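Local coordinates for acetyl-CoA acetyltransferase (Mycobacterium smegmatis, PDB 4EGV), which probably acts as an acyltransferase, being a monomeric thiolase-like protein of type 1 with the thiolase fold and an additional C-terminal domain, at residues C57-A61 against D62-R66; G380-Y383 against S384-I388; K494-E498 against G499-G503. All coordinates share one frame; numbering follows the deposited sequence.

Contact 1. Residues C57-A61 against D62-R66; sequences CGADA and DTVAR
Asp60 and Thr63 join side chain to side chain at the start of helix 61-67: OG1 of Thr63 donates a hydrogen bond to OD2 of Asp60, modelled at 2.5 Å, a length shorter than usual and doubtful at this resolution. Two torsions bring the partners together. In Asp60, CG stands opposite the backbone N (chi1 -176°), while in Thr63 it is OG1 that lies beside its own backbone N, turned back toward the residue at the N-cap. The two side chains cross at about a right angle, and the single bond ties the N-cap residue to the first turn.

The main chain spans one residue more. Val64 N donates to Asp60 O over 3.1 Å, and Ala65 N reaches Ala61 O at 2.9 Å in an almost straight bond (174° at the hydrogen). Both are i to i+4 bonds, so the regular helical pattern is in place from the carbonyl of Asp60 onward.

Outward from these bonds comes apolar packing. One methyl of Val64, CG2, takes the apolar contacts, with CB of Ala59 at 4.0 Å and SG of Cys57 at 4.1 Å. Leu276 of strand 271-279 touches both Cys57 and Val64, and Leu54 of helix 42-56 meets Ala61 and Ala65, so this turn is pressed against sheet and helix together. Gly58, with positive phi, marks where the chain departs from helix 42-56 before the new helix starts.

Asp62 brings a second carboxylate close, its OD2 4.5 Å from OD1 of Asp60. These like charges would be expected to repel, but the N-terminal end of the helix and the Thr63 hydroxyl would probably both help the Asp60 carboxylate stay ionised despite its neighbour.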
loop_
_atom_site.group_PDB
_atom_site.type_symbol
_atom_site.label_atom_id
_atom_site.label_comp_id
_atom_site.label_asym_id
_atom_site.label_seq_id
_atom_site.Cartn_x
_atom_site.Cartn_y
_atom_site.Cartn_z
ATOM N N CYS A 57 19.207 4.793 -17.394
ATOM C CA CYS A 57 20.466 4.219 -16.945
ATOM C C CYS A 57 21.739 4.701 -17.577
ATOM O O CYS A 57 22.780 4.347 -17.123
ATOM C CB CYS A 57 20.420 2.694 -16.970
ATOM S SG CYS A 57 20.753 1.887 -18.455
ATOM N N GLY A 58 21.644 5.502 -18.617
ATOM C CA GLY A 58 22.790 6.102 -19.259
ATOM C C GLY A 58 23.699 5.240 -20.088
ATOM O O GLY A 58 24.801 5.602 -20.374
ATOM N N ALA A 59 23.225 4.091 -20.491
ATOM C CA ALA A 59 23.993 3.203 -21.310
ATOM C C ALA A 59 23.156 2.998 -22.504
ATOM O O ALA A 59 22.091 3.510 -22.571
ATOM C CB ALA A 59 24.190 1.936 -20.633
ATOM N N ASP A 60 23.639 2.248 -23.462
ATOM C CA ASP A 60 22.882 1.954 -24.664
ATOM C C ASP A 60 21.695 1.079 -24.363
ATOM O O ASP A 60 21.842 -0.017 -23.917
ATOM C CB ASP A 60 23.801 1.232 -25.629
ATOM C CG ASP A 60 23.173 0.952 -26.926
ATOM O OD1 ASP A 60 22.299 1.695 -27.345
ATOM O OD2 ASP A 60 23.582 -0.018 -27.546
ATOM N N ALA A 61 20.512 1.571 -24.642
ATOM C CA ALA A 61 19.297 0.864 -24.352
ATOM C C ALA A 61 19.219 -0.530 -24.944
ATOM O O ALA A 61 18.808 -1.450 -24.302
ATOM C CB ALA A 61 18.160 1.679 -24.806
ATOM N N ASP A 62 19.615 -0.666 -26.188
ATOM C CA ASP A 62 19.513 -1.903 -26.913
ATOM C C ASP A 62 20.429 -2.965 -26.361
ATOM O O ASP A 62 20.059 -4.111 -26.283
ATOM C CB ASP A 62 19.810 -1.676 -28.388
ATOM C CG ASP A 62 18.766 -0.839 -29.081
ATOM O OD1 ASP A 62 17.608 -0.888 -28.714
ATOM O OD2 ASP A 62 19.102 -0.124 -30.015
ATOM N N THR A 63 21.633 -2.577 -25.983
ATOM C CA THR A 63 22.583 -3.489 -25.372
ATOM C C THR A 63 22.054 -3.960 -24.021
ATOM O O THR A 63 22.220 -5.134 -23.660
ATOM C CB THR A 63 23.991 -2.856 -25.235
ATOM O OG1 THR A 63 24.263 -2.082 -26.402
ATOM C CG2 THR A 63 25.099 -3.918 -25.101
ATOM N N VAL A 64 21.397 -3.051 -23.299
ATOM C CA VAL A 64 20.850 -3.347 -21.979
ATOM C C VAL A 64 19.695 -4.324 -22.098
ATOM O O VAL A 64 19.637 -5.327 -21.395
ATOM C CB VAL A 64 20.405 -2.053 -21.216
ATOM C CG1 VAL A 64 19.937 -2.374 -19.793
ATOM C CG2 VAL A 64 21.528 -1.065 -21.155
ATOM N N ALA A 65 18.776 -4.006 -22.999
ATOM C CA ALA A 65 17.660 -4.869 -23.344
ATOM C C ALA A 65 18.060 -6.319 -23.705
ATOM O O ALA A 65 17.420 -7.271 -23.262
ATOM C CB ALA A 65 16.881 -4.265 -24.473
ATOM N N ARG A 66 19.108 -6.487 -24.514
ATOM C CA ARG A 66 19.601 -7.831 -24.848
ATOM C C ARG A 66 20.163 -8.574 -23.630
ATOM O O ARG A 66 20.217 -9.794 -23.634
ATOM C CB ARG A 66 20.610 -7.807 -26.012
ATOM C CG ARG A 66 19.948 -7.688 -27.394
ATOM C CD ARG A 66 20.950 -7.748 -28.595
ATOM N NE ARG A 66 22.112 -6.839 -28.477
ATOM C CZ ARG A 66 22.201 -5.596 -28.964
ATOM N NH1 ARG A 66 21.209 -5.043 -29.636
ATOM N NH2 ARG A 66 23.302 -4.896 -28.770
#

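Contact 2. Residues G380-Y383 against S384-I388; sequences GNNY and SMHGI
His386 meets Tyr383 O at the first turn of helix 383-397, edge first: the carbonyl oxygen lies in the plane of the imidazole, 3.9 Å from CD2. The ring is placed there with CG beside its own backbone N (chi1 -66°). The same CD2 is 3.7 Å from Asn382 O, reached obliquely. ND1 is engaged by Gln27, and Phe376 meets the ring with planes inclined at about 60°.

The main chain is joined through i to i+3 bonds. Met385 N donates to Asn382 O at 3.3 Å, and His386 N makes a weak bond to Tyr383 O at 3.1 Å.

Tyr383 CG lies opposite the backbone N (chi1 168°), beside the carbonyl carbon, an arrangement that has CD2 3.2 Å from Ser384 N. Its OH is bonded to Asp341.

Asn382 and Met385, a selenomethionine, both leave with CG opposite the backbone N, and the two side chains cross obliquely. Beyond CG the Met385 chain bends twice, but the placing of its SE and CE end near the Asn382 amide is doubtful. OD1 of Asn382 is hydrogen-bonded to Thr74, which helps fix that amide.

Met385 and His386 touch strand 271-279, Ser384 touches strand 402-409, and Pro118 of helix 117-130 covers Ser384 and Met385. This burial is consistent with the central helices of the thiolase fold; by sequence the position probably matches that of the GHP loop of classical thiolases, whose His and Pro would here be replaced by Asn381 and Asn382.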
loop_
_atom_site.group_PDB
_atom_site.type_symbol
_atom_site.label_atom_id
_atom_site.label_comp_id
_atom_site.label_asym_id
_atom_site.label_seq_id
_atom_site.Cartn_x
_atom_site.Cartn_y
_atom_site.Cartn_z
ATOM N N GLY A 380 -4.616 1.402 -7.179
ATOM C CA GLY A 380 -3.930 0.968 -5.994
ATOM C C GLY A 380 -2.905 -0.129 -6.142
ATOM O O GLY A 380 -2.018 -0.254 -5.300
ATOM N N ASN A 381 -2.998 -0.898 -7.211
ATOM C CA ASN A 381 -2.125 -2.032 -7.362
ATOM C C ASN A 381 -0.642 -1.765 -7.709
ATOM O O ASN A 381 0.269 -2.367 -7.128
ATOM C CB ASN A 381 -2.729 -3.054 -8.303
ATOM C CG ASN A 381 -2.436 -4.443 -7.847
ATOM O OD1 ASN A 381 -1.489 -5.084 -8.327
ATOM N ND2 ASN A 381 -3.201 -4.906 -6.853
ATOM N N ASN A 382 -0.415 -0.870 -8.658
ATOM C CA ASN A 382 0.924 -0.543 -9.108
ATOM C C ASN A 382 1.464 0.794 -8.563
ATOM O O ASN A 382 2.483 1.286 -8.993
ATOM C CB ASN A 382 0.985 -0.592 -10.644
ATOM C CG ASN A 382 2.374 -0.752 -11.137
ATOM O OD1 ASN A 382 3.035 -1.723 -10.799
ATOM N ND2 ASN A 382 2.858 0.217 -11.888
ATOM N N TYR A 383 0.782 1.362 -7.590
ATOM C CA TYR A 383 1.176 2.646 -7.035
ATOM C C TYR A 383 2.605 2.724 -6.502
ATOM O O TYR A 383 3.325 3.649 -6.829
ATOM C CB TYR A 383 0.224 3.082 -5.933
ATOM C CG TYR A 383 0.808 4.254 -5.179
ATOM C CD1 TYR A 383 0.694 5.559 -5.688
ATOM C CD2 TYR A 383 1.530 4.062 -3.991
ATOM C CE1 TYR A 383 1.238 6.600 -5.046
ATOM C CE2 TYR A 383 2.086 5.132 -3.343
ATOM C CZ TYR A 383 1.935 6.393 -3.880
ATOM O OH TYR A 383 2.461 7.478 -3.242
ATOM N N SER A 384 3.018 1.771 -5.678
ATOM C CA SER A 384 4.354 1.819 -5.070
ATOM C C SER A 384 5.517 1.765 -6.046
ATOM O O SER A 384 6.646 1.966 -5.669
ATOM C CB SER A 384 4.541 0.745 -3.976
ATOM O OG SER A 384 4.117 1.205 -2.705
HETATM N N MSE A 385 5.284 1.493 -7.303
HETATM C CA MSE A 385 6.406 1.493 -8.194
HETATM C C MSE A 385 6.780 2.891 -8.629
HETATM O O MSE A 385 7.924 3.152 -8.980
HETATM C CB MSE A 385 6.085 0.689 -9.406
HETATM C CG MSE A 385 7.286 0.459 -10.224
HETATM SE SE MSE A 385 7.016 -1.167 -11.033
HETATM C CE MSE A 385 5.463 -0.828 -12.097
ATOM N N HIS A 386 5.784 3.761 -8.641
ATOM C CA HIS A 386 5.976 5.180 -8.760
ATOM C C HIS A 386 6.731 5.784 -7.536
ATOM O O HIS A 386 7.582 6.634 -7.690
ATOM C CB HIS A 386 4.605 5.835 -8.981
ATOM C CG HIS A 386 3.987 5.461 -10.290
ATOM N ND1 HIS A 386 4.369 6.043 -11.479
ATOM C CD2 HIS A 386 3.048 4.535 -10.604
ATOM C CE1 HIS A 386 3.679 5.511 -12.464
ATOM N NE2 HIS A 386 2.868 4.601 -11.959
ATOM N N GLY A 387 6.373 5.311 -6.345
ATOM C CA GLY A 387 7.077 5.565 -5.109
ATOM C C GLY A 387 8.554 5.237 -5.160
ATOM O O GLY A 387 9.388 6.084 -4.855
ATOM N N ILE A 388 8.858 4.008 -5.559
ATOM C CA ILE A 388 10.218 3.564 -5.775
ATOM C C ILE A 388 10.963 4.423 -6.795
ATOM O O ILE A 388 12.125 4.788 -6.582
ATOM C CB ILE A 388 10.286 2.067 -6.141
ATOM C CG1 ILE A 388 9.661 1.243 -5.021
ATOM C CG2 ILE A 388 11.699 1.622 -6.400
ATOM C CD1 ILE A 388 9.470 -0.251 -5.299
#

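Contact 3. Residues K494-E498 against G499-G503; sequences KLLSE and GDPIG
Gly499 N closes the last turn of helix 490-498 on Leu495 O, an i to i+4 bond of 3.1 Å bent to 138° at the hydrogen, with the donor raised 43° out of the carbonyl plane, an oblique approach that fits a helix coming to its end, since Gly499 is the first residue to abandon helical backbone angles.

Beyond Gly499 the chain runs on past the helix end, and CB of Pro501 points toward the last turn, where the proline ring is the apolar counterpart of two adjacent leucines. The nearest approach of the backbones here is between CA of Leu496 and CA of Pro501, 5.8 Å apart. Leu496 contributes the closer side-chain contact: its CD2 lies 3.5 Å from CB and 3.6 Å from CG of Pro501, and these two distances show one methyl set against the CB-CG edge of the pyrrolidine. The two side chains cross at about a right angle. In Leu496 CG is placed opposite the carbonyl carbon (chi1 -54°), and this, together with the second torsion, helps direct the CD2 branch toward the proline.

Leu495 approaches the same CB more distantly, CD2 to CB being 4.1 Å, and its side chain runs past the ring in the opposite sense. Here CG lies opposite the backbone N, unlike in Leu496, so the neighbouring leucines reach one ring from different directions. Both touch through a single branch, CD2.

Outside the turn, Ser497 OG returns to Val493 O. Tyr460 of strand 453-463 packs on both Leu496 and Pro501, while Asp500 forms a salt bridge with Arg203 of helix 191-206, which also touches Pro501. Helix 490-498 thus ends against strand 453-463, and the loop 499-503 bridges from there to helix 191-206 before strand 505-509.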
loop_
_atom_site.group_PDB
_atom_site.type_symbol
_atom_site.label_atom_id
_atom_site.label_comp_id
_atom_site.label_asym_id
_atom_site.label_seq_id
_atom_site.Cartn_x
_atom_site.Cartn_y
_atom_site.Cartn_z
ATOM N N LYS A 494 -29.217 5.063 12.280
ATOM C CA LYS A 494 -29.184 6.454 12.719
ATOM C C LYS A 494 -28.042 6.656 13.747
ATOM O O LYS A 494 -27.315 7.645 13.679
ATOM C CB LYS A 494 -30.571 6.823 13.295
ATOM C CG LYS A 494 -30.793 8.268 13.687
ATOM C CD LYS A 494 -32.292 8.566 13.864
ATOM C CE LYS A 494 -32.572 10.053 13.490
ATOM N NZ LYS A 494 -33.898 10.514 13.940
ATOM N N LEU A 495 -27.882 5.700 14.672
ATOM C CA LEU A 495 -26.802 5.731 15.663
ATOM C C LEU A 495 -25.416 5.605 15.016
ATOM O O LEU A 495 -24.495 6.307 15.427
ATOM C CB LEU A 495 -27.001 4.661 16.758
ATOM C CG LEU A 495 -25.978 4.687 17.903
ATOM C CD1 LEU A 495 -26.209 5.844 18.919
ATOM C CD2 LEU A 495 -25.924 3.349 18.589
ATOM N N LEU A 496 -25.275 4.725 14.018
ATOM C CA LEU A 496 -23.994 4.539 13.314
ATOM C C LEU A 496 -23.587 5.720 12.422
ATOM O O LEU A 496 -22.388 6.028 12.293
ATOM C CB LEU A 496 -23.966 3.252 12.494
ATOM C CG LEU A 496 -24.291 1.917 13.167
ATOM C CD1 LEU A 496 -24.379 0.782 12.165
ATOM C CD2 LEU A 496 -23.303 1.582 14.234
ATOM N N SER A 497 -24.579 6.387 11.830
ATOM C CA SER A 497 -24.325 7.529 10.944
ATOM C C SER A 497 -24.125 8.864 11.656
ATOM O O SER A 497 -23.347 9.700 11.199
ATOM C CB SER A 497 -25.462 7.700 9.939
ATOM O OG SER A 497 -25.863 6.471 9.368
ATOM N N GLU A 498 -24.841 9.062 12.763
ATOM C CA GLU A 498 -24.976 10.385 13.367
ATOM C C GLU A 498 -24.541 10.489 14.828
ATOM O O GLU A 498 -24.296 11.590 15.309
ATOM C CB GLU A 498 -26.428 10.869 13.247
ATOM C CG GLU A 498 -26.892 11.215 11.815
ATOM C CD GLU A 498 -28.328 11.806 11.735
ATOM O OE1 GLU A 498 -29.108 11.762 12.731
ATOM O OE2 GLU A 498 -28.675 12.314 10.643
ATOM N N GLY A 499 -24.233 9.356 15.428
ATOM C CA GLY A 499 -23.719 9.329 16.781
ATOM C C GLY A 499 -22.377 8.657 17.005
ATOM O O GLY A 499 -21.500 8.769 16.210
ATOM N N ASP A 500 -22.233 7.961 18.113
ATOM C CA ASP A 500 -21.018 7.248 18.458
ATOM C C ASP A 500 -21.405 5.900 19.048
ATOM O O ASP A 500 -21.888 5.824 20.158
ATOM C CB ASP A 500 -20.215 8.077 19.456
ATOM C CG ASP A 500 -18.791 7.669 19.540
ATOM O OD1 ASP A 500 -18.501 6.506 19.334
ATOM O OD2 ASP A 500 -17.957 8.508 19.864
ATOM N N PRO A 501 -21.230 4.848 18.259
ATOM C CA PRO A 501 -21.786 3.533 18.591
ATOM C C PRO A 501 -20.861 2.620 19.385
ATOM O O PRO A 501 -21.360 1.735 20.080
ATOM C CB PRO A 501 -22.066 2.921 17.215
ATOM C CG PRO A 501 -21.075 3.567 16.315
ATOM C CD PRO A 501 -20.913 4.969 16.825
ATOM N N ILE A 502 -19.549 2.807 19.286
ATOM C CA ILE A 502 -18.663 1.891 19.931
ATOM C C ILE A 502 -19.161 1.409 21.265
ATOM O O ILE A 502 -19.324 2.184 22.181
ATOM C CB ILE A 502 -17.402 2.603 20.208
ATOM C CG1 ILE A 502 -17.007 3.383 18.982
ATOM C CG2 ILE A 502 -16.366 1.620 20.574
ATOM C CD1 ILE A 502 -18.026 4.383 18.610
ATOM N N GLY A 503 -19.377 0.123 21.424
ATOM C CA GLY A 503 -19.715 -0.344 22.752
ATOM C C GLY A 503 -21.186 -0.435 23.063
ATOM O O GLY A 503 -21.564 -0.816 24.148
#

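Contacts 1, 2 and 3 follow one another along the chain, and each marks a helix boundary: contacts 1 and 2 the start of helices 61-67 and 383-397, contact 3 the end of helix 490-498. Contact 2 is central, about 8 Å from the chain centre, with contact 1 about 24 Å away and contact 3 about 36 Å away, centre to centre. Contacts 1 and 3 are about 59 Å apart, on opposite sides of the chain's centre. Strand 271-279 of the nine-stranded sheet touches contacts 1 and 2, linking them within the thiolase core. Contact 3 belongs to the added C-terminal domain, whose strand-helix-strand order at 482-509 is consistent with an OB fold.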